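PDB 4S3I: DNA polymerase III subunit beta from Helicobacter pylori 26695, which confers DNA tethering and processivity on DNA polymerases and other proteins, acting as a sliding ring of the bacterial replication machinery. Local coordinates for residues M161-K166 and I188-T193. Sequence-based numbering, arbitrary orientation.
Sequences MQFDQK and ISIHST
Ile190 meets Phe163 and Gln165 in a side-chain contact between two sheets of the central domain, at the end of strand 158-164 and on strand 190-192, the outermost strand of its own sheet within the chain. The apolar part of the contact rests on Ile190 CD1, which lies in the plane of the Phe163 ring at its edge, 3.7 Å from Phe163 CD1; the methyl therefore meets the rim of the phenyl group and not its face. The extended Ile190 chain (chi2 -180°) brings the methyl up to the ring edge, and Ile190 CD1 is also 3.7 Å from Asp164 O. Val127 and Ile129 touch the Phe163 side chain from strand 127-131, and Leu170 from strand 169-175. The polar part belongs to Gln165. A bend at chi2 (83°) turns its amide toward the backbone of 188-193, leaving Gln165 NE2 2.7 Å from Ile190 O. The same nitrogen is 3.4 Å from Ser192 N, but both are donors and cannot bond. Ser192 OG is hydrogen-bonded to Glu194 O. Two antiparallel sheets packed on each other through inward-facing apolar residues are characteristic of the central domain of the beta sliding subunit.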
ATOM      1  N   MET A 161       1.824  23.875 -21.632  1.00 31.71           N
ATOM      2  CA  MET A 161       2.788  24.913 -21.273  1.00 35.12           C
ATOM      3  C   MET A 161       2.785  25.946 -22.380  1.00 36.59           C
ATOM      4  O   MET A 161       3.230  25.672 -23.502  1.00 34.91           O
ATOM      5  CB  MET A 161       4.194  24.335 -21.090  1.00 34.99           C
ATOM      6  CG  MET A 161       4.309  23.368 -19.916  1.00 34.85           C
ATOM      7  SD  MET A 161       5.914  22.558 -19.877  1.00 39.76           S
ATOM      8  CE  MET A 161       6.961  23.894 -19.265  1.00 41.39           C
ATOM      9  N   GLN A 162       2.268  27.129 -22.073  1.00 32.84           N
ATOM     10  CA  GLN A 162       2.178  28.196 -23.062  1.00 34.15           C
ATOM     11  C   GLN A 162       3.205  29.279 -22.757  1.00 37.16           C
ATOM     12  O   GLN A 162       3.159  29.909 -21.690  1.00 34.59           O
ATOM     13  CB  GLN A 162       0.773  28.795 -23.061  1.00 42.70           C
ATOM     14  CG  GLN A 162       0.458  29.706 -24.243  1.00 49.58           C
ATOM     15  CD  GLN A 162      -1.028  30.044 -24.319  1.00 59.99           C
ATOM     16  OE1 GLN A 162      -1.784  29.414 -25.062  1.00 65.65           O
ATOM     17  NE2 GLN A 162      -1.452  31.032 -23.535  1.00 61.39           N
ATOM     18  N   PHE A 163       4.139  29.479 -23.683  1.00 34.92           N
ATOM     19  CA  PHE A 163       5.216  30.449 -23.500  1.00 38.60           C
ATOM     20  C   PHE A 163       4.894  31.752 -24.206  1.00 39.76           C
ATOM     21  O   PHE A 163       4.632  31.762 -25.412  1.00 43.67           O
ATOM     22  CB  PHE A 163       6.532  29.905 -24.068  1.00 38.72           C
ATOM     23  CG  PHE A 163       7.063  28.703 -23.338  1.00 36.10           C
ATOM     24  CD1 PHE A 163       7.927  28.855 -22.261  1.00 34.39           C
ATOM     25  CD2 PHE A 163       6.715  27.422 -23.737  1.00 34.59           C
ATOM     26  CE1 PHE A 163       8.432  27.749 -21.584  1.00 33.65           C
ATOM     27  CE2 PHE A 163       7.206  26.303 -23.055  1.00 33.83           C
ATOM     28  CZ  PHE A 163       8.071  26.471 -21.983  1.00 33.36           C
ATOM     29  N   ASP A 164       4.916  32.849 -23.455  1.00 42.23           N
ATOM     30  CA  ASP A 164       4.844  34.190 -24.042  1.00 45.32           C
ATOM     31  C   ASP A 164       6.197  34.872 -23.857  1.00 46.43           C
ATOM     32  O   ASP A 164       6.486  35.404 -22.777  1.00 44.89           O
ATOM     33  CB  ASP A 164       3.737  35.020 -23.373  1.00 45.93           C
ATOM     34  CG  ASP A 164       3.539  36.389 -24.026  1.00 52.22           C
ATOM     35  OD1 ASP A 164       4.530  37.093 -24.330  1.00 56.13           O
ATOM     36  OD2 ASP A 164       2.369  36.763 -24.233  1.00 61.29           O
ATOM     37  N   GLN A 165       7.018  34.861 -24.905  1.00 47.45           N
ATOM     38  CA  GLN A 165       8.358  35.442 -24.849  1.00 45.80           C
ATOM     39  C   GLN A 165       8.309  36.942 -24.548  1.00 48.16           C
ATOM     40  O   GLN A 165       9.118  37.449 -23.769  1.00 41.44           O
ATOM     41  CB  GLN A 165       9.130  35.156 -26.149  1.00 45.40           C
ATOM     42  CG  GLN A 165      10.106  36.260 -26.603  1.00 62.36           C
ATOM     43  CD  GLN A 165      11.457  36.194 -25.907  1.00 70.88           C
ATOM     44  OE1 GLN A 165      11.897  37.164 -25.283  1.00 71.99           O
ATOM     45  NE2 GLN A 165      12.130  35.051 -26.026  1.00 72.73           N
ATOM     46  N   LYS A 166       7.350  37.642 -25.148  1.00 57.55           N
ATOM     47  CA  LYS A 166       7.287  39.097 -25.023  1.00 69.10           C
ATOM     48  C   LYS A 166       7.045  39.520 -23.585  1.00 61.99           C
ATOM     49  O   LYS A 166       7.699  40.431 -23.066  1.00 56.94           O
ATOM     50  CB  LYS A 166       6.179  39.678 -25.904  1.00 81.86           C
ATOM     51  CG  LYS A 166       6.627  40.871 -26.730  1.00 96.76           C
ATOM     52  CD  LYS A 166       7.359  40.407 -27.988  1.00108.94           C
ATOM     53  CE  LYS A 166       8.736  41.047 -28.144  1.00115.17           C
ATOM     54  NZ  LYS A 166       9.758  40.416 -27.258  1.00115.94           N
ATOM     55  N   ILE A 188       9.593  35.088 -16.042  1.00 43.81           N
ATOM     56  CA  ILE A 188      10.346  33.914 -16.435  1.00 44.22           C
ATOM     57  C   ILE A 188      11.194  34.311 -17.631  1.00 38.95           C
ATOM     58  O   ILE A 188      10.658  34.796 -18.631  1.00 39.39           O
ATOM     59  CB  ILE A 188       9.393  32.790 -16.866  1.00 47.75           C
ATOM     60  CG1 ILE A 188       8.352  32.558 -15.776  1.00 55.17           C
ATOM     61  CG2 ILE A 188      10.169  31.511 -17.171  1.00 47.01           C
ATOM     62  CD1 ILE A 188       8.963  32.174 -14.442  1.00 59.70           C
ATOM     63  N   SER A 189      12.510  34.133 -17.528  1.00 40.00           N
ATOM     64  CA  SER A 189      13.388  34.396 -18.654  1.00 46.49           C
ATOM     65  C   SER A 189      13.147  33.333 -19.722  1.00 45.24           C
ATOM     66  O   SER A 189      13.606  32.199 -19.593  1.00 43.41           O
ATOM     67  CB  SER A 189      14.857  34.393 -18.222  1.00 55.96           C
ATOM     68  OG  SER A 189      15.135  35.466 -17.351  1.00 65.11           O
ATOM     69  N   ILE A 190      12.418  33.706 -20.770  1.00 45.24           N
ATOM     70  CA  ILE A 190      12.105  32.782 -21.855  1.00 44.48           C
ATOM     71  C   ILE A 190      12.955  33.073 -23.078  1.00 43.56           C
ATOM     72  O   ILE A 190      12.955  34.197 -23.596  1.00 46.29           O
ATOM     73  CB  ILE A 190      10.612  32.849 -22.241  1.00 43.35           C
ATOM     74  CG1 ILE A 190       9.747  32.408 -21.065  1.00 39.10           C
ATOM     75  CG2 ILE A 190      10.325  31.993 -23.481  1.00 41.88           C
ATOM     76  CD1 ILE A 190       8.243  32.436 -21.357  1.00 45.06           C
ATOM     77  N   HIS A 191      13.689  32.063 -23.536  1.00 38.58           N
ATOM     78  CA  HIS A 191      14.402  32.174 -24.802  1.00 41.39           C
ATOM     79  C   HIS A 191      13.657  31.357 -25.845  1.00 47.70           C
ATOM     80  O   HIS A 191      13.440  30.159 -25.668  1.00 48.44           O
ATOM     81  CB  HIS A 191      15.850  31.700 -24.662  1.00 39.77           C
ATOM     82  CG  HIS A 191      16.605  32.414 -23.591  1.00 49.94           C
ATOM     83  ND1 HIS A 191      17.350  33.550 -23.831  1.00 56.58           N
ATOM     84  CD2 HIS A 191      16.704  32.174 -22.260  1.00 51.80           C
ATOM     85  CE1 HIS A 191      17.885  33.970 -22.700  1.00 59.11           C
ATOM     86  NE2 HIS A 191      17.509  33.155 -21.732  1.00 56.80           N
ATOM     87  N   SER A 192      13.247  32.015 -26.923  1.00 47.67           N
ATOM     88  CA  SER A 192      12.383  31.387 -27.908  1.00 45.66           C
ATOM     89  C   SER A 192      12.603  32.019 -29.267  1.00 48.24           C
ATOM     90  O   SER A 192      12.884  33.213 -29.362  1.00 52.68           O
ATOM     91  CB  SER A 192      10.914  31.513 -27.488  1.00 44.06           C
ATOM     92  OG  SER A 192      10.061  30.903 -28.436  1.00 48.87           O
ATOM     93  N   THR A 193      12.486  31.217 -30.318  1.00 44.74           N
ATOM     94  CA  THR A 193      12.612  31.736 -31.677  1.00 55.11           C
ATOM     95  C   THR A 193      11.294  32.367 -32.134  1.00 62.30           C
ATOM     96  O   THR A 193      11.274  33.229 -33.012  1.00 68.67           O
ATOM     97  CB  THR A 193      13.067  30.633 -32.648  1.00 53.88           C
ATOM     98  OG1 THR A 193      12.171  29.519 -32.549  1.00 52.69           O
ATOM     99  CG2 THR A 193      14.474  30.162 -32.285  1.00 44.46           C
TER